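Local coordinates for mandelate racemase/muconate lactonizing enzyme family protein (Bradyrhizobium sp. ORS 278, PDB 3TOY) that belongs to the mandelate racemase/muconate lactonizing enzyme family of the enolase superfamily and binds a divalent metal ion in its barrel domain, at residues L59-V62 with V68-H71; A133-L138 with G299-W304; A186-G191 with W243-V248; G205-L210 with I214-D219; E271-P276 with A280-A285. All blocks are in the same frame, centred on the assembly; numbering follows the deposited sequence.

Contact 1 (L59-V62 with V68-H71); sequences LIDV and VTGH
The beta hairpin formed by strands 50-64 and 69-75, at one margin of the four-stranded antiparallel sheet in the N-terminal domain, is joined here by its backbone and by one side-chain hydrogen bond. Val-62 and Gly-70 form the antiparallel hydrogen-bonded pair: Val-62 N to Gly-70 O measures 2.8 Å and Gly-70 N to Val-62 O 2.9 Å. The second bond is the more bent, with its donor tilted 31° from the carbonyl plane of Val-62. Next along, Asp-61 and His-71 make the non-hydrogen-bonded pair, and their side chains rise from the same face of the sheet. There His-71 ND1 donates to Asp-61 OD1 at 2.6 Å; the oxygen lies in the imidazole plane, while the carboxylate is turned 88° against the ring. Both side chains hold CG beside their own backbone N, which brings the two groups together above the strands. Asp-61 OD1 also accepts from Trp-372 NE1, whose ring meets that of His-71. Thr-69 CG2 packs on Asp-61 CB at 3.7 Å, flanking the pair. Val-62 points to the other face, where helix 122-142 covers it, in the sheet-on-helix layering of the family's alpha+beta capping domain.

Contact 2 (A133-L138 with G299-W304); sequences AFWDAL and GGITGW
Trp-135 meets Ile-301 with a ring face and Thr-302 with a ring edge. Ile-301 CG2 sits 3.8 Å from the centroid of the Trp-135 five-membered ring and 8° off its normal, a CH-pi contact, while Ile-301 CB touches Trp-135 CD1 at 3.5 Å. At the edge, Trp-135 NE1 donates to Thr-302 OG1 over 2.9 Å with an N-H...O angle of 173°, and the hydroxyl lies in the indole plane. The beta-branch of Ile-301 explains the overlap: CG2 stands opposite the backbone N and reaches over the pyrrole part, CG1 also borders the ring, and the terminal CD1 leads away. Leu-138 CD1, one helical turn on from Trp-135, lies 4.0 Å above the opposite face, near the benzene rim. The contact joins the two domains of the enolase-superfamily architecture, helix 122-142 coming from the N-terminal domain and helix 300-314 from the barrel. Further out, Thr-302 OG1 is also hydrogen-bonded to Asp-131 OD1, a turn earlier on the tryptophan's helix, which fixes the hydroxyl between two partners from that helix. Pro-103 packs against both Trp-135 and Thr-302, and Gly-151 of a second subunit touches the indole, which lies about 4 Å (nearest atoms) from a bound O-acetaldehydyl-hexaethylene glycol.

Contact 3 (A186-G191 with W243-V248); sequences AIKSKG and WIEEPV. With CA (calcium ion), chain E; ACT (acetate ion), chain F.
Lys-188 and Glu-245 reach toward each other from strands 186-190 and 243-245 of the barrel, and their side chains cross at about a right angle. The lysine leaves its strand with CG opposite the backbone N (chi1 -177°), then bends at chi3 (79°), which carries the ammonium in front of the carboxylate. Lys-188 NZ lies 2.8 Å from Glu-245 OE1, a salt bridge using the syn lone pair of that oxygen; its second bond, to OE2, is weak. Trp-243 NE1 donates to Glu-245 OE1 at 2.8 Å on the anti lone pair, with the oxygen 26° out of the indole plane. Two donors thus grip OE1 and limit rotation of the carboxylate, while Glu-245 OE2 binds the calcium ion at 2.3 Å. Asp-219 and Glu-271 complete the protein ligands of this metal, and acetate OXT lies 2.5 Å from the calcium. Lys-190 NZ donates to the same acetate OXT at 3.0 Å and also to Asp-219 OD2. Water 1, itself a calcium ligand, accepts from Lys-188 NZ, which also forms a salt bridge with Glu-341 OE2 and a hydrogen bond with Tyr-160 OH. The ammonium probably offsets part of the negative charge gathered at the metal.

Contact 4 (G205-L210 with I214-D219); sequences GLRALL and IALMLD. With CA (calcium ion), chain E; P4C (O-acetaldehydyl-hexaethylene glycol), chain R.
Arg-207 leaves helix 205-210 and folds back over Leu-216 on strand 215-219. Arg-207 CB already lies 4.1 Å from Leu-216 CD1. From there CG is placed opposite the backbone N, and bends at chi2 and chi3 turn the chain down to the strand. Arg-207 NE passes close to Leu-216 CD1 and donates outside the contact to Tyr-239 O. The guanidinium of Arg-207 then lies flat over the leucine, with Leu-216 CD1 3.7 Å above its plane and over its centre. At the tip, Arg-207 NH1 donates to Ile-214 O at 2.7 Å with an N-H...O angle of 169°; the oxygen lies in the guanidinium plane and the donor in the carbonyl plane. NH1 also bonds Gly-211 O, so the group ties together the turn between helix and strand. NH2 has a weak bond to water 3, which also accepts from Leu-216 N. Ile-214 and Ala-215 line a ligand pocket, Ile-214 O lying 3.7 Å from C21 of O-acetaldehydyl-hexaethylene glycol. Beside the arginine, Leu-210 CD1 meets Leu-216 CD2 at 3.6 Å, and Leu-210 CB packs crosswise on Ile-214 CB at 4.1 Å. Farther along, Asp-219 OD2 binds the calcium ion at 2.4 Å. Segments 205-210 and 215-219 run at 164°, their axes coming within 9.9 Å, as the second half of the beta-alpha-beta unit 186-190, 196-210, 215-219; helix 168-181 flanks Leu-206 and Leu-210, while strand 186-190 neighbours 215-219 in the barrel.

Contact 5 (E271-P276 with A280-A285); sequences ENWWFP and AEAIAA. With CA (calcium ion), chain E.
Trp-273 lays one face of its indole against the methyl of Ala-282. Ala-282 CB stands 3.4 Å from the centroid of the Trp-273 six-membered ring and 20° off the normal, a CH-pi contact displaced toward the rim, where Trp-273 CZ3 is its nearest atom at 3.2 Å. The first torsion of the tryptophan (chi1 -58°) keeps CG beside the backbone N, and chi2 (-26°) turns the benzene part onto the helix. Beyond the pair, Trp-273 NE1 donates to Gln-250 O, which fixes the in-plane direction of the ring, and the ring of Phe-279 meets it edge-to-face. A second link is backbone only: Ala-280 N donates to Pro-276 O at 2.9 Å, a helical i+4 to i bond. Two residues before Trp-273, Glu-271 holds the calcium ion with both oxygens, OE1 at 2.4 Å and OE2 at 2.6 Å, so the indole packs on the helix just after a bidentate metal ligand. The link between strand 267-269 and helix 275-285 of a beta-alpha-beta unit is thereby laid against that helix. Leu-253 of helix 253-262 touches both Trp-273 and Ala-282, helix 300-314 packs on Pro-276 and Ala-280, and Ser-254 OG of a fourth subunit is hydrogen-bonded to Glu-281 OE1.

In the fold
Contacts 2, 3 and 4 are buried, whereas contacts 1 and 5 are only partly so. Contact 1 belongs to the N-terminal domain and contacts 3, 4 and 5 to the barrel, while contact 2 bridges the two. Helix 122-142 forms one side of contact 2 and also touches contact 1, since Asp-136 OD2 accepts from His-71 N; contact 2 in turn meets contact 5 where Gly-299 packs on Phe-275. Contacts 3 and 4 share a sheet, strand 215-219 lying between 186-190 and 243-245. Calcium joins contacts 3, 4 and 5, each giving one carboxylate, although centres 4 and 5 are 28 Å apart. Backbone bonds and a His-carboxylate bond carry contact 1, charge contact 3, aromatic faces contacts 2 and 5, and apolar packing under an arginine contact 4.

Contact 1 (L59-V62 with V68-H71)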
# COMPACT_ATOMS: atom_id res chain seq x y z
N LEU A 59 -45.22 9.00 -12.58
CA LEU A 59 -45.99 8.79 -11.36
C LEU A 59 -46.42 7.34 -11.31
O LEU A 59 -47.01 6.83 -12.27
CB LEU A 59 -47.23 9.71 -11.34
CG LEU A 59 -46.96 11.17 -11.73
CD1 LEU A 59 -48.26 12.01 -11.68
CD2 LEU A 59 -45.88 11.78 -10.81
N ILE A 60 -46.12 6.67 -10.21
CA ILE A 60 -46.22 5.23 -10.12
C ILE A 60 -47.28 4.89 -9.10
O ILE A 60 -47.29 5.43 -7.99
CB ILE A 60 -44.84 4.60 -9.68
CG1 ILE A 60 -43.77 4.91 -10.73
CG2 ILE A 60 -44.97 3.13 -9.37
CD1 ILE A 60 -42.34 4.34 -10.40
N ASP A 61 -48.18 3.99 -9.49
CA ASP A 61 -49.23 3.50 -8.59
C ASP A 61 -49.17 2.00 -8.50
O ASP A 61 -49.21 1.30 -9.51
CB ASP A 61 -50.61 3.92 -9.10
CG ASP A 61 -50.76 5.41 -9.20
OD1 ASP A 61 -50.49 6.10 -8.20
OD2 ASP A 61 -51.15 5.91 -10.27
N VAL A 62 -49.09 1.49 -7.29
CA VAL A 62 -49.07 0.06 -7.09
C VAL A 62 -50.32 -0.33 -6.32
O VAL A 62 -50.43 -0.09 -5.12
CB VAL A 62 -47.81 -0.41 -6.32
CG1 VAL A 62 -47.89 -1.91 -6.02
CG2 VAL A 62 -46.53 -0.07 -7.11
N VAL A 68 -55.55 -0.23 -0.58
CA VAL A 68 -54.51 0.79 -0.65
C VAL A 68 -53.74 0.73 -1.95
O VAL A 68 -53.44 -0.36 -2.45
CB VAL A 68 -53.49 0.67 0.51
CG1 VAL A 68 -52.18 1.34 0.11
CG2 VAL A 68 -54.06 1.27 1.79
N THR A 69 -53.42 1.90 -2.48
CA THR A 69 -52.54 2.02 -3.63
C THR A 69 -51.28 2.80 -3.26
O THR A 69 -51.36 3.97 -2.86
CB THR A 69 -53.26 2.67 -4.83
OG1 THR A 69 -54.34 1.81 -5.23
CG2 THR A 69 -52.32 2.85 -6.01
N GLY A 70 -50.13 2.14 -3.37
CA GLY A 70 -48.83 2.78 -3.09
C GLY A 70 -48.46 3.73 -4.21
O GLY A 70 -48.71 3.45 -5.39
N HIS A 71 -47.86 4.86 -3.86
CA HIS A 71 -47.47 5.84 -4.84
C HIS A 71 -45.97 6.16 -4.69
O HIS A 71 -45.44 6.12 -3.59
CB HIS A 71 -48.22 7.15 -4.62
CG HIS A 71 -49.71 7.01 -4.55
ND1 HIS A 71 -50.49 6.78 -5.66
CD2 HIS A 71 -50.56 7.09 -3.50
CE1 HIS A 71 -51.76 6.71 -5.30
NE2 HIS A 71 -51.83 6.90 -3.99

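Contact 2 (A133-L138 with G299-W304)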
# COMPACT_ATOMS: atom_id res chain seq x y z
N ALA A 133 -42.77 2.90 -3.90
CA ALA A 133 -44.22 2.72 -3.88
C ALA A 133 -44.62 1.56 -2.97
O ALA A 133 -45.64 1.64 -2.28
CB ALA A 133 -44.75 2.54 -5.29
N PHE A 134 -43.82 0.49 -2.91
CA PHE A 134 -44.15 -0.60 -1.98
C PHE A 134 -44.12 -0.15 -0.53
O PHE A 134 -44.99 -0.50 0.27
CB PHE A 134 -43.21 -1.82 -2.08
CG PHE A 134 -43.07 -2.41 -3.45
CD1 PHE A 134 -44.13 -2.47 -4.35
CD2 PHE A 134 -41.85 -2.97 -3.83
CE1 PHE A 134 -43.97 -3.04 -5.60
CE2 PHE A 134 -41.67 -3.53 -5.08
CZ PHE A 134 -42.74 -3.57 -5.97
N TRP A 135 -43.08 0.59 -0.15
CA TRP A 135 -42.99 1.04 1.22
C TRP A 135 -44.11 2.04 1.52
O TRP A 135 -44.64 2.10 2.63
CB TRP A 135 -41.61 1.70 1.48
CG TRP A 135 -40.52 0.70 1.79
CD1 TRP A 135 -39.56 0.22 0.94
CD2 TRP A 135 -40.28 0.06 3.05
NE1 TRP A 135 -38.74 -0.68 1.60
CE2 TRP A 135 -39.16 -0.78 2.90
CE3 TRP A 135 -40.91 0.12 4.30
CZ2 TRP A 135 -38.68 -1.58 3.94
CZ3 TRP A 135 -40.43 -0.68 5.33
CH2 TRP A 135 -39.31 -1.50 5.14
N ASP A 136 -44.42 2.86 0.53
CA ASP A 136 -45.49 3.84 0.69
C ASP A 136 -46.78 3.10 1.04
O ASP A 136 -47.53 3.51 1.93
CB ASP A 136 -45.71 4.63 -0.59
CG ASP A 136 -46.93 5.52 -0.51
OD1 ASP A 136 -46.90 6.49 0.27
OD2 ASP A 136 -47.94 5.23 -1.19
N ALA A 137 -47.03 2.00 0.33
CA ALA A 137 -48.22 1.20 0.55
C ALA A 137 -48.22 0.60 1.94
O ALA A 137 -49.24 0.63 2.63
CB ALA A 137 -48.37 0.13 -0.52
N LEU A 138 -47.08 0.07 2.38
CA LEU A 138 -46.99 -0.48 3.72
C LEU A 138 -47.33 0.58 4.76
O LEU A 138 -48.01 0.32 5.76
CB LEU A 138 -45.59 -1.05 3.99
CG LEU A 138 -45.21 -2.40 3.37
CD1 LEU A 138 -43.76 -2.74 3.75
CD2 LEU A 138 -46.16 -3.53 3.80
N GLY A 299 -31.68 2.25 -5.37
CA GLY A 299 -32.53 1.08 -5.02
C GLY A 299 -33.67 1.40 -4.07
O GLY A 299 -34.07 0.55 -3.26
N GLY A 300 -34.18 2.63 -4.15
CA GLY A 300 -35.32 3.07 -3.34
C GLY A 300 -34.98 3.11 -1.86
O GLY A 300 -33.82 3.25 -1.48
N ILE A 301 -36.02 2.99 -1.03
CA ILE A 301 -35.87 2.95 0.41
C ILE A 301 -34.98 1.78 0.83
O ILE A 301 -34.10 1.94 1.69
CB ILE A 301 -37.25 2.80 1.09
CG1 ILE A 301 -38.20 3.95 0.68
CG2 ILE A 301 -37.10 2.71 2.58
CD1 ILE A 301 -37.62 5.30 0.81
N THR A 302 -35.22 0.61 0.23
CA THR A 302 -34.55 -0.60 0.62
C THR A 302 -33.01 -0.45 0.39
O THR A 302 -32.20 -0.77 1.28
CB THR A 302 -35.11 -1.81 -0.15
OG1 THR A 302 -36.50 -1.98 0.22
CG2 THR A 302 -34.36 -3.10 0.22
N GLY A 303 -32.66 0.04 -0.79
CA GLY A 303 -31.24 0.29 -1.17
C GLY A 303 -30.63 1.40 -0.30
O GLY A 303 -29.47 1.28 0.16
N TRP A 304 -31.38 2.46 -0.05
CA TRP A 304 -30.91 3.57 0.80
C TRP A 304 -30.45 3.08 2.16
O TRP A 304 -29.38 3.49 2.66
CB TRP A 304 -32.01 4.63 0.99
CG TRP A 304 -31.63 5.75 1.89
CD1 TRP A 304 -31.51 5.71 3.23
CD2 TRP A 304 -31.28 7.08 1.50
NE1 TRP A 304 -31.12 6.93 3.72
CE2 TRP A 304 -30.96 7.79 2.67
CE3 TRP A 304 -31.19 7.73 0.27
CZ2 TRP A 304 -30.57 9.12 2.65
CZ3 TRP A 304 -30.80 9.05 0.25
CH2 TRP A 304 -30.51 9.74 1.44

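Contact 3 (A186-G191 with W243-V248)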
# COMPACT_ATOMS: atom_id res chain seq x y z
N ALA A 186 -28.75 27.55 3.87
CA ALA A 186 -27.82 26.93 2.94
C ALA A 186 -28.41 26.99 1.54
O ALA A 186 -29.60 26.73 1.36
CB ALA A 186 -27.56 25.47 3.37
N ILE A 187 -27.57 27.36 0.56
CA ILE A 187 -27.94 27.54 -0.84
C ILE A 187 -26.94 26.81 -1.75
O ILE A 187 -25.73 26.93 -1.54
CB ILE A 187 -27.84 29.03 -1.24
CG1 ILE A 187 -28.79 29.88 -0.38
CG2 ILE A 187 -28.20 29.22 -2.69
CD1 ILE A 187 -30.25 29.54 -0.62
N LYS A 188 -27.42 26.08 -2.75
CA LYS A 188 -26.53 25.47 -3.74
C LYS A 188 -26.74 26.10 -5.11
O LYS A 188 -27.88 26.36 -5.51
CB LYS A 188 -26.74 23.96 -3.85
CG LYS A 188 -25.76 23.26 -4.83
CD LYS A 188 -25.78 21.76 -4.62
CE LYS A 188 -26.98 21.11 -5.29
NZ LYS A 188 -27.00 19.64 -5.09
N SER A 189 -25.64 26.38 -5.80
CA SER A 189 -25.73 26.83 -7.18
C SER A 189 -24.83 25.98 -8.10
O SER A 189 -24.18 25.04 -7.63
CB SER A 189 -25.36 28.30 -7.26
OG SER A 189 -25.71 28.82 -8.54
N LYS A 190 -24.80 26.32 -9.39
CA LYS A 190 -24.11 25.50 -10.40
C LYS A 190 -22.89 26.19 -10.98
O LYS A 190 -22.86 27.42 -11.16
CB LYS A 190 -25.03 25.14 -11.57
CG LYS A 190 -26.39 24.60 -11.22
CD LYS A 190 -26.32 23.27 -10.55
CE LYS A 190 -27.50 22.38 -10.94
NZ LYS A 190 -27.55 21.26 -9.94
N GLY A 191 -21.90 25.38 -11.34
CA GLY A 191 -20.73 25.90 -12.03
C GLY A 191 -20.28 25.03 -13.18
O GLY A 191 -20.89 24.00 -13.49
N TRP A 243 -19.28 22.36 0.17
CA TRP A 243 -18.85 21.21 -0.65
C TRP A 243 -18.79 21.55 -2.13
O TRP A 243 -19.39 22.55 -2.58
CB TRP A 243 -19.73 19.97 -0.38
CG TRP A 243 -21.14 19.92 -0.99
CD1 TRP A 243 -21.50 20.15 -2.29
CD2 TRP A 243 -22.32 19.49 -0.30
NE1 TRP A 243 -22.87 19.91 -2.45
CE2 TRP A 243 -23.38 19.51 -1.24
CE3 TRP A 243 -22.59 19.11 1.02
CZ2 TRP A 243 -24.68 19.17 -0.88
CZ3 TRP A 243 -23.89 18.77 1.36
CH2 TRP A 243 -24.91 18.79 0.41
N ILE A 244 -17.99 20.76 -2.85
CA ILE A 244 -17.95 20.81 -4.31
C ILE A 244 -18.57 19.52 -4.80
O ILE A 244 -18.09 18.43 -4.44
CB ILE A 244 -16.50 20.83 -4.80
CG1 ILE A 244 -15.79 22.07 -4.23
CG2 ILE A 244 -16.46 20.78 -6.33
CD1 ILE A 244 -16.24 23.41 -4.90
N GLU A 245 -19.58 19.61 -5.67
CA GLU A 245 -20.39 18.45 -6.00
C GLU A 245 -20.10 17.97 -7.44
O GLU A 245 -20.04 18.80 -8.36
CB GLU A 245 -21.86 18.82 -5.80
CG GLU A 245 -22.87 17.75 -6.09
CD GLU A 245 -24.26 18.21 -5.69
OE1 GLU A 245 -24.37 18.85 -4.61
OE2 GLU A 245 -25.22 17.92 -6.44
N GLU A 246 -19.93 16.66 -7.60
CA GLU A 246 -19.62 16.03 -8.90
C GLU A 246 -18.69 16.85 -9.78
O GLU A 246 -19.08 17.29 -10.86
CB GLU A 246 -20.91 15.68 -9.65
CG GLU A 246 -21.69 14.52 -9.04
CD GLU A 246 -22.75 13.97 -10.00
OE1 GLU A 246 -23.50 14.78 -10.58
OE2 GLU A 246 -22.82 12.74 -10.20
N PRO A 247 -17.44 17.05 -9.34
CA PRO A 247 -16.50 17.84 -10.15
C PRO A 247 -16.22 17.19 -11.49
O PRO A 247 -15.93 17.90 -12.45
CB PRO A 247 -15.22 17.87 -9.30
CG PRO A 247 -15.36 16.69 -8.37
CD PRO A 247 -16.83 16.60 -8.08
N VAL A 248 -16.29 15.86 -11.56
CA VAL A 248 -15.95 15.14 -12.79
C VAL A 248 -17.01 14.09 -13.07
O VAL A 248 -17.91 13.91 -12.26
CB VAL A 248 -14.52 14.51 -12.66
CG1 VAL A 248 -13.55 15.60 -12.14
CG2 VAL A 248 -14.53 13.33 -11.71
CA CA E . -26.27 17.59 -8.47
C ACT F . -28.89 17.93 -10.71
O ACT F . -29.78 17.78 -9.84
OXT ACT F . -27.78 18.34 -10.30
CH3 ACT F . -29.13 17.64 -12.17
O HOH W 1 -28.42 18.33 -7.56
O HOH W 2 -24.33 17.10 -9.54

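Contact 4 (G205-L210 with I214-D219)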
# COMPACT_ATOMS: atom_id res chain seq x y z
N GLY A 205 -19.95 36.94 -5.78
CA GLY A 205 -21.18 37.73 -5.74
C GLY A 205 -22.16 37.16 -4.73
O GLY A 205 -22.73 37.89 -3.91
N LEU A 206 -22.34 35.85 -4.77
CA LEU A 206 -23.26 35.21 -3.83
C LEU A 206 -22.83 35.37 -2.38
O LEU A 206 -23.66 35.64 -1.51
CB LEU A 206 -23.46 33.73 -4.17
CG LEU A 206 -24.29 33.43 -5.42
CD1 LEU A 206 -24.17 31.95 -5.80
CD2 LEU A 206 -25.76 33.85 -5.20
N ARG A 207 -21.53 35.18 -2.12
CA ARG A 207 -21.00 35.26 -0.76
C ARG A 207 -21.10 36.69 -0.22
O ARG A 207 -21.29 36.90 0.98
CB ARG A 207 -19.53 34.76 -0.72
CG ARG A 207 -18.84 34.80 0.64
CD ARG A 207 -19.63 34.05 1.72
NE ARG A 207 -19.44 32.60 1.72
CZ ARG A 207 -20.29 31.74 2.28
NH1 ARG A 207 -21.41 32.19 2.85
NH2 ARG A 207 -20.05 30.43 2.26
N ALA A 208 -20.96 37.67 -1.12
CA ALA A 208 -21.07 39.08 -0.73
C ALA A 208 -22.52 39.44 -0.41
O ALA A 208 -22.79 40.19 0.52
CB ALA A 208 -20.53 39.99 -1.83
N LEU A 209 -23.45 38.88 -1.18
CA LEU A 209 -24.87 39.14 -0.98
C LEU A 209 -25.42 38.48 0.28
O LEU A 209 -26.12 39.11 1.07
CB LEU A 209 -25.67 38.66 -2.18
CG LEU A 209 -27.17 38.56 -1.88
CD1 LEU A 209 -27.75 39.95 -1.64
CD2 LEU A 209 -27.89 37.86 -3.02
N LEU A 210 -25.10 37.20 0.46
CA LEU A 210 -25.68 36.36 1.51
C LEU A 210 -24.95 36.47 2.85
O LEU A 210 -25.50 36.11 3.90
CB LEU A 210 -25.71 34.89 1.07
CG LEU A 210 -26.63 34.52 -0.08
CD1 LEU A 210 -26.39 33.10 -0.52
CD2 LEU A 210 -28.09 34.72 0.32
N ILE A 214 -24.47 32.01 5.74
CA ILE A 214 -25.27 31.13 4.91
C ILE A 214 -24.31 30.12 4.26
O ILE A 214 -23.28 30.52 3.72
CB ILE A 214 -26.04 31.91 3.81
CG1 ILE A 214 -27.02 32.91 4.45
CG2 ILE A 214 -26.82 30.95 2.92
CD1 ILE A 214 -28.09 32.25 5.35
N ALA A 215 -24.63 28.83 4.34
CA ALA A 215 -23.79 27.83 3.68
C ALA A 215 -24.01 27.92 2.16
O ALA A 215 -25.13 28.13 1.69
CB ALA A 215 -24.09 26.44 4.18
N LEU A 216 -22.92 27.80 1.39
CA LEU A 216 -22.98 27.81 -0.07
C LEU A 216 -22.35 26.52 -0.58
O LEU A 216 -21.23 26.18 -0.18
CB LEU A 216 -22.17 28.97 -0.64
CG LEU A 216 -22.71 30.38 -0.56
CD1 LEU A 216 -21.69 31.31 -1.21
CD2 LEU A 216 -24.04 30.44 -1.29
N MET A 217 -23.05 25.81 -1.46
CA MET A 217 -22.51 24.64 -2.12
C MET A 217 -22.38 24.93 -3.59
O MET A 217 -23.16 25.73 -4.14
CB MET A 217 -23.44 23.43 -1.92
CG MET A 217 -23.46 22.87 -0.50
SD MET A 217 -24.54 23.80 0.59
CE MET A 217 -25.37 22.48 1.51
N LEU A 218 -21.42 24.28 -4.25
CA LEU A 218 -21.22 24.48 -5.70
C LEU A 218 -21.25 23.16 -6.45
O LEU A 218 -20.49 22.26 -6.12
CB LEU A 218 -19.92 25.25 -5.97
CG LEU A 218 -19.54 25.52 -7.44
CD1 LEU A 218 -20.62 26.35 -8.14
CD2 LEU A 218 -18.17 26.24 -7.54
N ASP A 219 -22.14 23.05 -7.45
CA ASP A 219 -22.32 21.82 -8.20
C ASP A 219 -21.80 21.99 -9.63
O ASP A 219 -22.30 22.82 -10.39
CB ASP A 219 -23.80 21.45 -8.17
CG ASP A 219 -24.12 20.14 -8.87
OD1 ASP A 219 -23.21 19.46 -9.40
OD2 ASP A 219 -25.31 19.76 -8.85
CA CA E . -26.27 17.59 -8.47
O1 P4C R . -19.59 16.90 8.95
C2 P4C R . -20.99 16.94 8.65
C3 P4C R . -21.81 17.31 9.88
O4 P4C R . -23.16 16.92 9.62
C5 P4C R . -24.08 17.25 10.67
C6 P4C R . -25.41 17.73 10.08
O7 P4C R . -25.29 19.10 9.72
C8 P4C R . -26.40 19.67 8.99
C9 P4C R . -26.70 21.06 9.59
O10 P4C R . -26.07 22.14 8.90
C11 P4C R . -25.83 23.29 9.75
C12 P4C R . -24.51 23.16 10.52
O13 P4C R . -23.64 24.28 10.29
C14 P4C R . -22.26 24.01 10.57
C15 P4C R . -21.47 23.60 9.32
O16 P4C R . -20.54 24.59 8.88
C17 P4C R . -20.17 24.47 7.50
C18 P4C R . -19.58 25.77 6.93
O19 P4C R . -20.61 26.65 6.48
C20 P4C R . -20.24 28.04 6.52
C21 P4C R . -21.48 28.93 6.47
O22 P4C R . -22.18 28.92 7.72
O HOH W 3 -20.53 27.33 3.09
O HOH W 2 -24.33 17.10 -9.54
O HOH W 1 -28.42 18.33 -7.56

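Contact 5 (E271-P276 with A280-A285)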
# COMPACT_ATOMS: atom_id res chain seq x y z
N GLU A 271 -25.15 11.11 -6.53
CA GLU A 271 -26.54 11.17 -7.02
C GLU A 271 -26.74 10.35 -8.28
O GLU A 271 -27.87 10.09 -8.68
CB GLU A 271 -26.96 12.62 -7.29
CG GLU A 271 -26.41 13.21 -8.60
CD GLU A 271 -26.49 14.72 -8.60
OE1 GLU A 271 -26.01 15.34 -7.63
OE2 GLU A 271 -27.03 15.31 -9.56
N ASN A 272 -25.64 9.95 -8.92
CA ASN A 272 -25.74 9.16 -10.13
C ASN A 272 -25.21 7.72 -10.05
O ASN A 272 -25.20 7.00 -11.07
CB ASN A 272 -25.13 9.93 -11.32
CG ASN A 272 -25.95 11.15 -11.66
OD1 ASN A 272 -27.16 11.03 -11.78
ND2 ASN A 272 -25.32 12.32 -11.75
N TRP A 273 -24.81 7.28 -8.85
CA TRP A 273 -24.31 5.93 -8.66
C TRP A 273 -25.46 4.93 -8.45
O TRP A 273 -26.54 5.29 -7.94
CB TRP A 273 -23.30 5.84 -7.50
CG TRP A 273 -22.11 6.75 -7.68
CD1 TRP A 273 -21.60 7.20 -8.87
CD2 TRP A 273 -21.27 7.29 -6.65
NE1 TRP A 273 -20.51 8.01 -8.63
CE2 TRP A 273 -20.28 8.07 -7.29
CE3 TRP A 273 -21.25 7.18 -5.25
CZ2 TRP A 273 -19.30 8.77 -6.57
CZ3 TRP A 273 -20.25 7.89 -4.53
CH2 TRP A 273 -19.31 8.66 -5.20
N TRP A 274 -25.22 3.70 -8.85
CA TRP A 274 -26.28 2.68 -8.94
C TRP A 274 -26.23 1.67 -7.80
O TRP A 274 -25.29 0.88 -7.73
CB TRP A 274 -26.20 1.96 -10.31
CG TRP A 274 -26.43 2.90 -11.44
CD1 TRP A 274 -25.50 3.44 -12.28
CD2 TRP A 274 -27.71 3.47 -11.83
NE1 TRP A 274 -26.12 4.32 -13.16
CE2 TRP A 274 -27.47 4.33 -12.91
CE3 TRP A 274 -29.02 3.32 -11.35
CZ2 TRP A 274 -28.50 5.06 -13.53
CZ3 TRP A 274 -30.06 4.04 -11.97
CH2 TRP A 274 -29.78 4.89 -13.05
N PHE A 275 -27.26 1.68 -6.96
CA PHE A 275 -27.52 0.62 -5.98
C PHE A 275 -26.46 0.52 -4.89
O PHE A 275 -25.44 1.21 -4.95
CB PHE A 275 -27.72 -0.73 -6.67
CG PHE A 275 -29.01 -0.79 -7.45
CD1 PHE A 275 -30.20 -1.07 -6.80
CD2 PHE A 275 -29.01 -0.51 -8.81
CE1 PHE A 275 -31.41 -1.10 -7.52
CE2 PHE A 275 -30.19 -0.53 -9.53
CZ PHE A 275 -31.39 -0.82 -8.88
N PRO A 276 -26.72 -0.32 -3.87
CA PRO A 276 -25.73 -0.38 -2.79
C PRO A 276 -24.34 -0.75 -3.30
O PRO A 276 -23.33 -0.23 -2.78
CB PRO A 276 -26.30 -1.45 -1.87
CG PRO A 276 -27.83 -1.17 -1.97
CD PRO A 276 -28.02 -0.91 -3.47
N ALA A 280 -20.71 0.93 -2.65
CA ALA A 280 -19.58 0.17 -2.06
C ALA A 280 -18.29 0.35 -2.87
O ALA A 280 -17.21 0.56 -2.28
CB ALA A 280 -19.90 -1.34 -1.89
N GLU A 281 -18.37 0.27 -4.19
CA GLU A 281 -17.18 0.53 -5.03
C GLU A 281 -16.66 1.97 -4.95
O GLU A 281 -15.42 2.21 -4.91
CB GLU A 281 -17.40 0.12 -6.49
CG GLU A 281 -17.73 -1.38 -6.71
CD GLU A 281 -16.67 -2.35 -6.15
OE1 GLU A 281 -15.50 -1.95 -5.92
OE2 GLU A 281 -17.01 -3.53 -5.94
N ALA A 282 -17.56 2.94 -4.96
CA ALA A 282 -17.15 4.34 -4.78
C ALA A 282 -16.43 4.58 -3.47
O ALA A 282 -15.43 5.30 -3.42
CB ALA A 282 -18.36 5.30 -4.91
N ILE A 283 -16.93 3.98 -2.40
CA ILE A 283 -16.34 4.15 -1.07
C ILE A 283 -15.00 3.43 -1.01
O ILE A 283 -14.03 3.94 -0.42
CB ILE A 283 -17.30 3.64 0.03
CG1 ILE A 283 -18.50 4.61 0.12
CG2 ILE A 283 -16.60 3.52 1.37
CD1 ILE A 283 -19.69 4.11 1.00
N ALA A 284 -14.94 2.26 -1.64
CA ALA A 284 -13.70 1.50 -1.69
C ALA A 284 -12.63 2.30 -2.45
O ALA A 284 -11.48 2.25 -2.10
CB ALA A 284 -13.91 0.15 -2.36
N ALA A 285 -13.02 3.02 -3.49
CA ALA A 285 -12.08 3.86 -4.22
C ALA A 285 -11.76 5.18 -3.50
O ALA A 285 -10.82 5.87 -3.89
CB ALA A 285 -12.60 4.13 -5.62
CA CA E . -26.27 17.59 -8.47
O HOH W 2 -24.33 17.10 -9.54
O HOH W 1 -28.42 18.33 -7.56